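Local coordinates for protein putative mandelate racemase (Bordetella bronchiseptica, PDB 3OZY) that is of unknown function but, as a magnesium-binding enolase superfamily member, probably abstracts the proton alpha to the carboxylate of an acid sugar related to xylarate, at residues A[86-90]-A[91-95]; A[67-70]-A[71-75]; A[200-203]-A[204-208]; A[228-231]-A[232-236]; A[157-160]-A[161-165]. All coordinates share one frame; numbering follows the deposited sequence. Where two conformers were deposited one is given.

Contact 1 (A[86-90]-A[91-95]); sequences HKVFH and GEVSR. With MG (magnesium ion), chain D.
S94 lies over one face of the F89 ring, its CB 3.8 Å from the ring centroid and 17° off the normal, a CH-pi contact displaced toward the rim at CZ. F89 reaches it because CG stands anti to the backbone N (chi1 -180°), which swings the ring alongside the next turn. F89 also turns an edge, at CD2, onto one face of the H90 imidazole, whose NE2 coordinates a magnesium ion at 2.2 Å. H86 ND1 binds that ion from one turn earlier, at 2.1 Å. On another side of the helix V88 CG1 meets V93 CG2 at 3.6 Å, the two branched side chains lying aslant. V88 O takes two donors, E92 N and V93 N, each at 3.0 Å, and S94 N reaches F89 O on a carbonyl lone pair at 3.0 Å. The R95 guanidinium brings an edge toward H90 O, but NH2 and NH1 bond N203 O and H385 O of the second subunit. The five-residue spacings mark a pi-type turn within helix 81-97, directly after a two-histidine metal site with the i, i+4 spacing of adjacent helical turns.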
loop_
_atom_site.group_PDB
_atom_site.type_symbol
_atom_site.label_atom_id
_atom_site.label_comp_id
_atom_site.label_asym_id
_atom_site.label_seq_id
_atom_site.Cartn_x
_atom_site.Cartn_y
_atom_site.Cartn_z
ATOM N N HIS A 86 -15.823 5.669 -3.417
ATOM C CA HIS A 86 -15.336 5.300 -4.737
ATOM C C HIS A 86 -14.722 6.466 -5.494
ATOM O O HIS A 86 -13.711 6.297 -6.184
ATOM C CB HIS A 86 -16.440 4.568 -5.497
ATOM C CG HIS A 86 -16.778 3.260 -4.862
ATOM N ND1 HIS A 86 -16.157 2.085 -5.219
ATOM C CD2 HIS A 86 -17.583 2.953 -3.817
ATOM C CE1 HIS A 86 -16.606 1.101 -4.464
ATOM N NE2 HIS A 86 -17.467 1.601 -3.598
ATOM N N LYS A 87 -15.277 7.659 -5.314
ATOM C CA LYS A 87 -14.687 8.844 -5.908
ATOM C C LYS A 87 -13.239 8.987 -5.431
ATOM O O LYS A 87 -12.329 9.262 -6.220
ATOM C CB LYS A 87 -15.494 10.088 -5.527
ATOM C CG LYS A 87 -14.967 11.348 -6.175
ATOM C CD LYS A 87 -15.698 12.598 -5.724
ATOM C CE LYS A 87 -15.191 13.786 -6.537
ATOM N NZ LYS A 87 -15.630 15.099 -5.990
ATOM N N VAL A 88 -13.021 8.790 -4.136
ATOM C CA VAL A 88 -11.690 8.949 -3.555
ATOM C C VAL A 88 -10.740 7.815 -3.952
ATOM O O VAL A 88 -9.591 8.056 -4.336
ATOM C CB VAL A 88 -11.793 9.069 -2.023
ATOM C CG1 VAL A 88 -10.426 8.918 -1.357
ATOM C CG2 VAL A 88 -12.436 10.400 -1.643
ATOM N N PHE A 89 -11.225 6.579 -3.881
ATOM C CA PHE A 89 -10.378 5.425 -4.190
ATOM C C PHE A 89 -9.894 5.424 -5.639
ATOM O O PHE A 89 -8.702 5.284 -5.911
ATOM C CB PHE A 89 -11.125 4.121 -3.867
ATOM C CG PHE A 89 -10.334 2.865 -4.151
ATOM C CD1 PHE A 89 -9.471 2.337 -3.195
ATOM C CD2 PHE A 89 -10.498 2.186 -5.350
ATOM C CE1 PHE A 89 -8.753 1.174 -3.450
ATOM C CE2 PHE A 89 -9.780 1.026 -5.615
ATOM C CZ PHE A 89 -8.911 0.514 -4.658
ATOM N N HIS A 90 -10.833 5.572 -6.570
ATOM C CA HIS A 90 -10.501 5.528 -7.993
ATOM C C HIS A 90 -9.898 6.837 -8.489
ATOM O O HIS A 90 -9.074 6.837 -9.408
ATOM C CB HIS A 90 -11.735 5.170 -8.825
ATOM C CG HIS A 90 -12.268 3.809 -8.525
ATOM N ND1 HIS A 90 -11.609 2.660 -8.905
ATOM C CD2 HIS A 90 -13.377 3.408 -7.862
ATOM C CE1 HIS A 90 -12.293 1.609 -8.494
ATOM N NE2 HIS A 90 -13.368 2.035 -7.860
ATOM N N GLY A 91 -10.299 7.948 -7.881
ATOM C CA GLY A 91 -9.811 9.244 -8.316
ATOM C C GLY A 91 -8.380 9.512 -7.901
ATOM O O GLY A 91 -7.612 10.093 -8.668
ATOM N N GLU A 92 -8.013 9.075 -6.695
ATOM C CA GLU A 92 -6.697 9.383 -6.124
ATOM C C GLU A 92 -5.960 8.225 -5.463
ATOM O O GLU A 92 -4.800 7.975 -5.763
ATOM C CB GLU A 92 -6.809 10.483 -5.058
ATOM C CG GLU A 92 -6.924 11.893 -5.603
ATOM C CD GLU A 92 -5.588 12.491 -6.020
ATOM O OE1 GLU A 92 -4.561 11.781 -6.019
ATOM O OE2 GLU A 92 -5.572 13.696 -6.349
ATOM N N VAL A 93 -6.604 7.573 -4.501
ATOM C CA VAL A 93 -5.850 6.803 -3.511
ATOM C C VAL A 93 -5.211 5.520 -4.046
ATOM O O VAL A 93 -4.030 5.274 -3.801
ATOM C CB VAL A 93 -6.701 6.528 -2.251
ATOM C CG1 VAL A 93 -5.980 5.576 -1.304
ATOM C CG2 VAL A 93 -7.035 7.840 -1.546
ATOM N N SER A 94 -5.966 4.711 -4.783
ATOM C CA SER A 94 -5.420 3.445 -5.255
ATOM C C SER A 94 -4.126 3.650 -6.048
ATOM O O SER A 94 -3.072 3.124 -5.700
ATOM C CB SER A 94 -6.444 2.695 -6.104
ATOM O OG SER A 94 -5.890 1.463 -6.547
ATOM N N ARG A 95 -4.198 4.449 -7.108
ATOM C CA ARG A 95 -3.017 4.664 -7.936
ATOM C C ARG A 95 -1.980 5.556 -7.270
ATOM O O ARG A 95 -0.785 5.268 -7.327
ATOM C CB ARG A 95 -3.392 5.272 -9.290
ATOM C CG ARG A 95 -4.204 4.361 -10.194
ATOM C CD ARG A 95 -4.391 5.016 -11.575
ATOM N NE ARG A 95 -5.324 4.272 -12.429
ATOM C CZ ARG A 95 -6.648 4.405 -12.394
ATOM N NH1 ARG A 95 -7.222 5.268 -11.565
ATOM N NH2 ARG A 95 -7.406 3.677 -13.204
HETATM MG MG MG D . -15.309 1.280 -7.003
HETATM O O HOH W 1 -6.643 5.711 -7.885
HETATM O O HOH W 2 -16.968 1.984 -8.660
#

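Contact 2 (A[67-70]-A[71-75]); sequences DVIG and PQLIG
G70 O closes the last turn of helix 58-73 by accepting from both L73 N at 2.8 Å and I74 N at 3.1 Å, the first from well above the carbonyl plane and the second almost in line with the C=O bond, while Q72 N reaches I69 O at 2.9 Å. P71 interrupts the regular pattern: its nitrogen carries no hydrogen, and the ring edge takes the space beside the preceding turn, with CG 3.5 Å from D67 O and CD 3.6 Å from V68 O. V68 O, whose donor four residues on, Q72 N, bonds I69 O, accepts from water 3 at 2.8 Å; the water in turn accepts from Q72 NE2 at 2.9 Å. Q72 brings its amide back along the helix because the chain bends at chi2 (-61°). I74 lays CG1 against G70 O at 3.3 Å, whereas L73 and I69 touch each other only loosely and turn toward V88 of helix 81-97. Past the kink, Q72 O receives K87 NZ from that same helix. Three- and four-residue spacings are mixed at this helix end, with one carbonyl shared by two amides and another met by a water that the Q72 side-chain amide holds.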
loop_
_atom_site.group_PDB
_atom_site.type_symbol
_atom_site.label_atom_id
_atom_site.label_comp_id
_atom_site.label_asym_id
_atom_site.label_seq_id
_atom_site.Cartn_x
_atom_site.Cartn_y
_atom_site.Cartn_z
ATOM N N ASP A 67 -5.011 17.057 1.899
ATOM C CA ASP A 67 -4.563 17.585 0.610
ATOM C C ASP A 67 -4.648 16.605 -0.560
ATOM O O ASP A 67 -4.477 17.004 -1.718
ATOM C CB ASP A 67 -3.134 18.118 0.748
ATOM C CG ASP A 67 -3.018 19.185 1.812
ATOM O OD1 ASP A 67 -3.694 20.227 1.686
ATOM O OD2 ASP A 67 -2.267 18.975 2.784
ATOM N N VAL A 68 -4.894 15.329 -0.275
ATOM C CA VAL A 68 -5.110 14.352 -1.335
ATOM C C VAL A 68 -6.576 13.934 -1.338
ATOM O O VAL A 68 -7.271 14.093 -2.340
ATOM C CB VAL A 68 -4.173 13.131 -1.206
ATOM C CG1 VAL A 68 -4.420 12.146 -2.346
ATOM C CG2 VAL A 68 -2.716 13.576 -1.222
ATOM N N ILE A 69 -7.069 13.441 -0.210
ATOM C CA ILE A 69 -8.462 13.047 -0.106
ATOM C C ILE A 69 -9.392 14.263 0.003
ATOM O O ILE A 69 -10.402 14.343 -0.701
ATOM C CB ILE A 69 -8.664 12.110 1.099
ATOM C CG1 ILE A 69 -7.869 10.818 0.889
ATOM C CG2 ILE A 69 -10.146 11.847 1.326
ATOM C CD1 ILE A 69 -7.688 9.987 2.170
ATOM N N GLY A 70 -9.041 15.205 0.876
ATOM C CA GLY A 70 -9.868 16.370 1.148
ATOM C C GLY A 70 -10.442 17.083 -0.070
ATOM O O GLY A 70 -11.648 17.329 -0.135
ATOM N N PRO A 71 -9.587 17.416 -1.048
ATOM C CA PRO A 71 -10.080 18.137 -2.229
ATOM C C PRO A 71 -11.175 17.386 -2.990
ATOM O O PRO A 71 -11.978 18.030 -3.663
ATOM C CB PRO A 71 -8.821 18.295 -3.084
ATOM C CG PRO A 71 -7.719 18.365 -2.063
ATOM C CD PRO A 71 -8.116 17.347 -1.021
ATOM N N GLN A 72 -11.215 16.061 -2.891
ATOM C CA GLN A 72 -12.267 15.287 -3.546
ATOM C C GLN A 72 -13.600 15.386 -2.818
ATOM O O GLN A 72 -14.634 14.992 -3.359
ATOM C CB GLN A 72 -11.874 13.812 -3.651
ATOM C CG GLN A 72 -10.587 13.571 -4.415
ATOM C CD GLN A 72 -10.676 14.050 -5.850
ATOM O OE1 GLN A 72 -11.671 13.809 -6.543
ATOM N NE2 GLN A 72 -9.638 14.735 -6.305
ATOM N N LEU A 73 -13.576 15.902 -1.595
ATOM C CA LEU A 73 -14.773 15.970 -0.769
ATOM C C LEU A 73 -15.365 17.372 -0.675
ATOM O O LEU A 73 -16.559 17.512 -0.455
ATOM C CB LEU A 73 -14.484 15.457 0.647
ATOM C CG LEU A 73 -14.813 13.988 0.936
ATOM C CD1 LEU A 73 -14.214 13.063 -0.105
ATOM C CD2 LEU A 73 -14.361 13.592 2.339
ATOM N N ILE A 74 -14.531 18.401 -0.803
ATOM C CA ILE A 74 -15.024 19.762 -0.610
ATOM C C ILE A 74 -16.129 20.074 -1.611
ATOM O O ILE A 74 -15.960 19.878 -2.815
ATOM C CB ILE A 74 -13.910 20.809 -0.753
ATOM C CG1 ILE A 74 -12.722 20.456 0.144
ATOM C CG2 ILE A 74 -14.453 22.208 -0.430
ATOM C CD1 ILE A 74 -13.090 20.251 1.593
ATOM N N GLY A 75 -17.270 20.531 -1.103
ATOM C CA GLY A 75 -18.393 20.889 -1.953
ATOM C C GLY A 75 -19.377 19.755 -2.172
ATOM O O GLY A 75 -20.449 19.952 -2.747
HETATM O O HOH W 3 -7.161 15.338 -4.842
#

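Contact 3 (A[200-203]-A[204-208]); sequences VDAN and QSLGR. With MG (magnesium ion), chain C; ACY (acetic acid), chain G; ACY (acetic acid), chain I.
A202 O is gripped twice by S205. The hydroxyl OG donates to it at 2.8 Å, nearly in line with the carbonyl bond, and the backbone N at 3.0 Å from well above the carbonyl plane. The serine can do both because OG sits beside its own backbone N (chi1 -66°), which folds the hydroxyl back over the turn. The backbone bond closes a type I' turn whose two central residues, N203 and Q204, both have positive phi. Just upstream, D201 OD1 accepts from N203 N at 2.9 Å, an Asx turn, while OD2 binds the magnesium ion at 2.3 Å and also accepts from K173 NZ. Water 4, itself a ligand of the metal, donates to D201 OD1 at 2.6 Å. N203 turns its amide the same way: ND2 donates to water 5, another metal ligand, at 3.0 Å and makes a weak bond to an acetic acid molecule, probably from the crystallisation liquor, whereas OD1 receives the same lysine. A202 CB packs on L206 CD1 at 4.1 Å. Q204 reaches elsewhere, its OE1 accepting from I232 N. E227 and E254 complete the protein ligands of the metal. One oxygen of D201 thus meets magnesium and a lysine and the other joins the start of the turn to a metal-bound water, so the loop backbone and the ion fix the rotation of the same carboxylate.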
loop_
_atom_site.group_PDB
_atom_site.type_symbol
_atom_site.label_atom_id
_atom_site.label_comp_id
_atom_site.label_asym_id
_atom_site.label_seq_id
_atom_site.Cartn_x
_atom_site.Cartn_y
_atom_site.Cartn_z
ATOM N N VAL A 200 -3.270 -15.617 20.646
ATOM C CA VAL A 200 -1.839 -15.401 20.464
ATOM C C VAL A 200 -1.617 -14.568 19.199
ATOM O O VAL A 200 -2.366 -14.720 18.221
ATOM C CB VAL A 200 -1.111 -16.760 20.360
ATOM C CG1 VAL A 200 0.301 -16.598 19.853
ATOM C CG2 VAL A 200 -1.127 -17.476 21.717
ATOM N N ASP A 201 -0.615 -13.687 19.219
ATOM C CA ASP A 201 -0.363 -12.763 18.117
ATOM C C ASP A 201 1.141 -12.633 17.915
ATOM O O ASP A 201 1.850 -12.158 18.815
ATOM C CB ASP A 201 -0.992 -11.409 18.468
ATOM C CG ASP A 201 -0.822 -10.363 17.390
ATOM O OD1 ASP A 201 -0.067 -10.572 16.419
ATOM O OD2 ASP A 201 -1.446 -9.285 17.550
ATOM N N ALA A 202 1.625 -13.078 16.750
ATOM C CA ALA A 202 3.055 -13.086 16.456
ATOM C C ALA A 202 3.533 -11.857 15.681
ATOM O O ALA A 202 4.719 -11.743 15.414
ATOM C CB ALA A 202 3.443 -14.361 15.700
ATOM N N ASN A 203 2.632 -10.952 15.306
ATOM C CA ASN A 203 3.040 -9.753 14.565
ATOM C C ASN A 203 3.959 -10.061 13.375
ATOM O O ASN A 203 4.935 -9.343 13.126
ATOM C CB ASN A 203 3.707 -8.727 15.491
ATOM C CG ASN A 203 2.713 -8.008 16.366
ATOM O OD1 ASN A 203 2.457 -8.416 17.503
ATOM N ND2 ASN A 203 2.144 -6.926 15.846
ATOM N N GLN A 204 3.628 -11.121 12.636
ATOM C CA GLN A 204 4.352 -11.495 11.413
ATOM C C GLN A 204 5.787 -11.941 11.658
ATOM O O GLN A 204 6.614 -11.899 10.741
ATOM C CB GLN A 204 4.373 -10.344 10.392
ATOM C CG GLN A 204 3.043 -9.675 10.110
ATOM C CD GLN A 204 3.172 -8.617 9.012
ATOM O OE1 GLN A 204 3.592 -8.917 7.891
ATOM N NE2 GLN A 204 2.820 -7.375 9.334
ATOM N N SER A 205 6.086 -12.383 12.877
ATOM C CA SER A 205 7.473 -12.616 13.291
ATOM C C SER A 205 8.050 -13.976 12.966
ATOM O O SER A 205 9.255 -14.178 13.123
ATOM C CB SER A 205 7.615 -12.418 14.802
ATOM O OG SER A 205 7.382 -11.075 15.152
ATOM N N LEU A 206 7.213 -14.922 12.569
ATOM C CA LEU A 206 7.681 -16.290 12.383
ATOM C C LEU A 206 7.729 -16.684 10.923
ATOM O O LEU A 206 6.955 -16.168 10.106
ATOM C CB LEU A 206 6.753 -17.267 13.107
ATOM C CG LEU A 206 6.605 -17.025 14.605
ATOM C CD1 LEU A 206 5.465 -17.873 15.163
ATOM C CD2 LEU A 206 7.913 -17.323 15.339
ATOM N N GLY A 207 8.626 -17.610 10.606
ATOM C CA GLY A 207 8.583 -18.318 9.341
ATOM C C GLY A 207 7.658 -19.523 9.429
ATOM O O GLY A 207 7.156 -19.855 10.504
ATOM N N ARG A 208 7.437 -20.186 8.301
ATOM C CA ARG A 208 6.457 -21.269 8.244
ATOM C C ARG A 208 6.732 -22.416 9.207
ATOM O O ARG A 208 5.817 -22.905 9.872
ATOM C CB ARG A 208 6.355 -21.831 6.832
ATOM C CG ARG A 208 5.754 -20.869 5.822
ATOM C CD ARG A 208 5.900 -21.454 4.437
ATOM N NE ARG A 208 5.255 -20.653 3.403
ATOM C CZ ARG A 208 5.207 -21.011 2.129
ATOM N NH1 ARG A 208 5.762 -22.152 1.734
ATOM N NH2 ARG A 208 4.596 -20.223 1.256
HETATM MG MG MG C . -2.322 -7.793 15.998
HETATM C C ACY G . 9.516 -18.858 5.564
HETATM O O ACY G . 10.272 -19.826 5.782
HETATM O OXT ACY G . 8.408 -18.724 6.096
HETATM C CH3 ACY G . 9.947 -17.784 4.609
HETATM C C ACY I . 1.183 -3.952 18.511
HETATM O O ACY I . 1.607 -5.116 18.405
HETATM O OXT ACY I . 0.756 -3.469 19.582
HETATM C CH3 ACY I . 1.192 -3.059 17.305
HETATM O O HOH W 4 -0.636 -8.599 14.793
HETATM O O HOH W 5 -0.666 -6.138 16.383
HETATM O O HOH W 6 -3.573 -6.570 17.596
#

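Contact 4 (A[228-231]-A[232-236]); sequences EPLS and IDDIE
S231, I232 and D234 bury the most surface here, and S231 holds the turn with two acceptors. Its O receives D234 N at 3.0 Å in a nearly straight bond (166°), although the donor stands far above the carbonyl plane, closing a type I turn. Its OG, placed anti to the backbone N (chi1 168°), accepts from D233 N at 3.0 Å, an ST turn overlapping the first. Water 7 reinforces it, lying 2.6 Å from S231 OG and donating to D233 OD2 at 2.6 Å. I232, modelled in two conformers, extends beside E228, and the approach of CG2 to OE2 in one of them is doubtful; E228 OE2 itself accepts from N255 ND2. D234 is the N-cap of the following helix. Its CB rests 3.7 Å from S231 O, OD1 accepts from G237 N in the first turn, and OD2 forms a salt bridge with R208 NE while passing 4.0 Å from L230 CD1. D233 OD1 accepts from H99 ND1 and forms a salt bridge with R100, both of the second subunit. The segment carries the chain from strand 225-227 into helix 235-242, with L230 touching H238 and L241 of that helix and A211 of helix 208-220, and I235 against helix 258-267.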
loop_
_atom_site.group_PDB
_atom_site.type_symbol
_atom_site.label_atom_id
_atom_site.label_comp_id
_atom_site.label_asym_id
_atom_site.label_seq_id
_atom_site.Cartn_x
_atom_site.Cartn_y
_atom_site.Cartn_z
ATOM N N GLU A 228 -1.592 -13.012 12.904
ATOM C CA GLU A 228 -0.381 -12.674 12.147
ATOM C C GLU A 228 0.755 -13.661 12.418
ATOM O O GLU A 228 1.865 -13.280 12.792
ATOM C CB GLU A 228 0.067 -11.226 12.393
ATOM C CG GLU A 228 -0.869 -10.189 11.770
ATOM C CD GLU A 228 -0.190 -8.846 11.601
ATOM O OE1 GLU A 228 0.663 -8.498 12.452
ATOM O OE2 GLU A 228 -0.489 -8.137 10.618
ATOM N N PRO A 229 0.495 -14.954 12.203
ATOM C CA PRO A 229 1.562 -15.927 12.469
ATOM C C PRO A 229 2.753 -15.733 11.533
ATOM O O PRO A 229 3.892 -16.011 11.927
ATOM C CB PRO A 229 0.882 -17.266 12.177
ATOM C CG PRO A 229 -0.213 -16.926 11.180
ATOM C CD PRO A 229 -0.721 -15.587 11.661
ATOM N N LEU A 230 2.488 -15.252 10.315
ATOM C CA LEU A 230 3.497 -15.099 9.267
ATOM C C LEU A 230 3.397 -13.715 8.661
ATOM O O LEU A 230 2.436 -12.986 8.897
ATOM C CB LEU A 230 3.250 -16.111 8.139
ATOM C CG LEU A 230 3.143 -17.579 8.553
ATOM C CD1 LEU A 230 2.611 -18.414 7.399
ATOM C CD2 LEU A 230 4.491 -18.115 9.017
ATOM N N SER A 231 4.383 -13.369 7.845
ATOM C CA SER A 231 4.261 -12.225 6.959
ATOM C C SER A 231 2.897 -12.226 6.282
ATOM O O SER A 231 2.459 -13.257 5.750
ATOM C CB SER A 231 5.331 -12.316 5.875
ATOM O OG SER A 231 5.057 -11.376 4.842
ATOM N N ILE A 232 2.235 -11.071 6.263
ATOM C CA ILE A 232 0.955 -10.971 5.564
ATOM C C ILE A 232 1.107 -11.157 4.058
ATOM O O ILE A 232 0.114 -11.309 3.357
ATOM C CB ILE A 232 0.208 -9.632 5.835
ATOM C CG1 ILE A 232 0.675 -8.510 4.896
ATOM C CG2 ILE A 232 0.316 -9.240 7.306
ATOM C CD1 ILE A 232 2.051 -7.983 5.203
ATOM N N ASP A 233 2.346 -11.149 3.575
ATOM C CA ASP A 233 2.612 -11.367 2.163
ATOM C C ASP A 233 2.656 -12.837 1.771
ATOM O O ASP A 233 2.688 -13.154 0.574
ATOM C CB ASP A 233 3.917 -10.679 1.775
ATOM C CG ASP A 233 3.791 -9.170 1.783
ATOM O OD1 ASP A 233 2.763 -8.674 1.282
ATOM O OD2 ASP A 233 4.698 -8.489 2.299
ATOM N N ASP A 234 2.674 -13.733 2.758
ATOM C CA ASP A 234 2.775 -15.165 2.494
ATOM C C ASP A 234 1.406 -15.837 2.655
ATOM O O ASP A 234 1.115 -16.460 3.685
ATOM C CB ASP A 234 3.798 -15.795 3.441
ATOM C CG ASP A 234 3.994 -17.263 3.181
ATOM O OD1 ASP A 234 3.459 -17.761 2.163
ATOM O OD2 ASP A 234 4.690 -17.922 3.985
ATOM N N ILE A 235 0.550 -15.698 1.647
ATOM C CA ILE A 235 -0.786 -16.283 1.723
ATOM C C ILE A 235 -0.737 -17.811 1.840
ATOM O O ILE A 235 -1.449 -18.413 2.658
ATOM C CB ILE A 235 -1.655 -15.852 0.524
ATOM C CG1 ILE A 235 -1.819 -14.326 0.530
ATOM C CG2 ILE A 235 -3.019 -16.516 0.599
ATOM C CD1 ILE A 235 -2.625 -13.769 -0.644
ATOM N N GLU A 236 0.109 -18.441 1.031
ATOM C CA GLU A 236 0.218 -19.898 1.033
ATOM C C GLU A 236 0.633 -20.456 2.400
ATOM O O GLU A 236 0.147 -21.512 2.822
ATOM C CB GLU A 236 1.189 -20.352 -0.066
ATOM C CG GLU A 236 1.614 -21.824 -0.030
ATOM C CD GLU A 236 0.500 -22.804 -0.363
ATOM O OE1 GLU A 236 -0.656 -22.377 -0.560
ATOM O OE2 GLU A 236 0.787 -24.020 -0.419
HETATM O O HOH W 7 6.197 -9.123 4.323
#

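Contact 5 (A[157-160]-A[161-165]); sequences DELA and GWVEQ
E158 and W162 run side by side one helical turn apart and are joined by the polar side-chain bond of this contact. W162 NE1 donates to E158 OE2 at 3.0 Å and 169°, a nearly straight bond on the anti lone pair of the carboxylate. The oxygen lies at the edge of the indole, close to the ring plane, while the carboxylate plane is turned 50° from it. E158 reaches this point as an extended chain; W162 keeps CG beside its backbone N (chi1 -65°), which lays the pyrrole edge back along the helix, with NE1 3.4 Å from E158 CG and CD1 3.2 Å from E158 O. Holding the indole N-H probably also restrains the ring's rotation. Backbone bonds follow regular alpha-helical spacing: G161 N to D157 O at 2.9 Å, W162 N to E158 O at 3.1 Å, V163 N to L159 O at 3.0 Å and E164 N to A160 O at 2.9 Å. Apolar contact is slight, L159 CD1 and V163 CG2 meeting at 4.3 Å. D157, on a more exposed side, pairs with R191 in a salt bridge. Helix 152-164 packs on strand 139-146 through E158 and L159 on I146 and W162 on A143, while L159 also meets M188 and V192 of helix 178-192; strand 139-146, this helix and strand 169-173 form one beta-alpha-beta unit of the barrel.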
loop_
_atom_site.group_PDB
_atom_site.type_symbol
_atom_site.label_atom_id
_atom_site.label_comp_id
_atom_site.label_asym_id
_atom_site.label_seq_id
_atom_site.Cartn_x
_atom_site.Cartn_y
_atom_site.Cartn_z
ATOM N N ASP A 157 0.376 -14.136 35.843
ATOM C CA ASP A 157 -0.097 -13.101 36.766
ATOM C C ASP A 157 -0.870 -12.027 36.012
ATOM O O ASP A 157 -1.940 -11.600 36.440
ATOM C CB ASP A 157 1.073 -12.427 37.495
ATOM C CG ASP A 157 1.650 -13.273 38.619
ATOM O OD1 ASP A 157 1.014 -14.264 39.045
ATOM O OD2 ASP A 157 2.760 -12.930 39.079
ATOM N N GLU A 158 -0.320 -11.573 34.887
ATOM C CA GLU A 158 -0.995 -10.516 34.149
ATOM C C GLU A 158 -2.339 -11.004 33.602
ATOM O O GLU A 158 -3.340 -10.286 33.677
ATOM C CB GLU A 158 -0.126 -9.922 33.039
ATOM C CG GLU A 158 -0.839 -8.742 32.413
ATOM C CD GLU A 158 -0.016 -7.929 31.441
ATOM O OE1 GLU A 158 1.210 -8.154 31.314
ATOM O OE2 GLU A 158 -0.640 -7.038 30.810
ATOM N N LEU A 159 -2.374 -12.228 33.076
ATOM C CA LEU A 159 -3.636 -12.785 32.595
ATOM C C LEU A 159 -4.667 -12.852 33.708
ATOM O O LEU A 159 -5.813 -12.424 33.539
ATOM C CB LEU A 159 -3.431 -14.174 31.992
ATOM C CG LEU A 159 -4.708 -14.856 31.501
ATOM C CD1 LEU A 159 -5.394 -14.011 30.428
ATOM C CD2 LEU A 159 -4.395 -16.255 30.977
ATOM N N ALA A 160 -4.263 -13.396 34.853
ATOM C CA ALA A 160 -5.167 -13.492 35.994
ATOM C C ALA A 160 -5.693 -12.117 36.406
ATOM O O ALA A 160 -6.859 -11.982 36.762
ATOM C CB ALA A 160 -4.481 -14.183 37.171
ATOM N N GLY A 161 -4.835 -11.101 36.335
ATOM C CA GLY A 161 -5.243 -9.735 36.617
ATOM C C GLY A 161 -6.341 -9.226 35.688
ATOM O O GLY A 161 -7.318 -8.626 36.137
ATOM N N TRP A 162 -6.196 -9.457 34.381
ATOM C CA TRP A 162 -7.227 -9.007 33.437
ATOM C C TRP A 162 -8.535 -9.780 33.616
ATOM O O TRP A 162 -9.626 -9.215 33.495
ATOM C CB TRP A 162 -6.724 -9.051 31.976
ATOM C CG TRP A 162 -5.619 -8.079 31.752
ATOM C CD1 TRP A 162 -4.348 -8.357 31.346
ATOM C CD2 TRP A 162 -5.666 -6.668 31.990
ATOM N NE1 TRP A 162 -3.602 -7.201 31.296
ATOM C CE2 TRP A 162 -4.387 -6.153 31.698
ATOM C CE3 TRP A 162 -6.666 -5.788 32.424
ATOM C CZ2 TRP A 162 -4.082 -4.796 31.817
ATOM C CZ3 TRP A 162 -6.359 -4.440 32.543
ATOM C CH2 TRP A 162 -5.080 -3.960 32.242
ATOM N N VAL A 163 -8.429 -11.067 33.926
ATOM C CA VAL A 163 -9.609 -11.863 34.243
ATOM C C VAL A 163 -10.330 -11.308 35.480
ATOM O O VAL A 163 -11.559 -11.205 35.498
ATOM C CB VAL A 163 -9.250 -13.352 34.428
ATOM C CG1 VAL A 163 -10.423 -14.118 35.011
ATOM C CG2 VAL A 163 -8.815 -13.958 33.089
ATOM N N GLU A 164 -9.559 -10.931 36.499
ATOM C CA GLU A 164 -10.128 -10.339 37.710
ATOM C C GLU A 164 -10.877 -9.042 37.400
ATOM O O GLU A 164 -11.864 -8.709 38.061
ATOM C CB GLU A 164 -9.022 -10.087 38.741
ATOM C CG GLU A 164 -9.458 -9.276 39.957
ATOM C CD GLU A 164 -10.454 -10.011 40.830
ATOM O OE1 GLU A 164 -10.690 -11.217 40.592
ATOM O OE2 GLU A 164 -11.001 -9.381 41.759
ATOM N N GLN A 165 -10.419 -8.318 36.385
ATOM C CA GLN A 165 -11.069 -7.074 35.974
ATOM C C GLN A 165 -12.367 -7.313 35.203
ATOM O O GLN A 165 -13.122 -6.373 34.945
ATOM C CB GLN A 165 -10.120 -6.211 35.136
ATOM C CG GLN A 165 -8.967 -5.620 35.928
ATOM C CD GLN A 165 -9.442 -4.713 37.047
ATOM O OE1 GLN A 165 -9.093 -4.909 38.211
ATOM N NE2 GLN A 165 -10.252 -3.720 36.699
#

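Overall arrangement
Contacts 1 and 2 belong to successive helices of the N-terminal domain that pack on each other, the first largely buried and carrying a two-histidine metal site, the second partly exposed at a helix end. Contacts 3 and 4 are buried neighbours in the barrel domain, in loops following adjacent strands, and are joined by a probable hydrogen bond from Q204 N to E228 O and by the R208 to D234 salt bridge; here turns, caps and carboxylates replace helical packing. All but contact 5 touch the second subunit; R95 of contact 1 meets N203 of the partner chain. Contact 5 is the surface member, on an outer barrel helix about 45 Å from contact 1 between centres, with regular helical bonds and no metal.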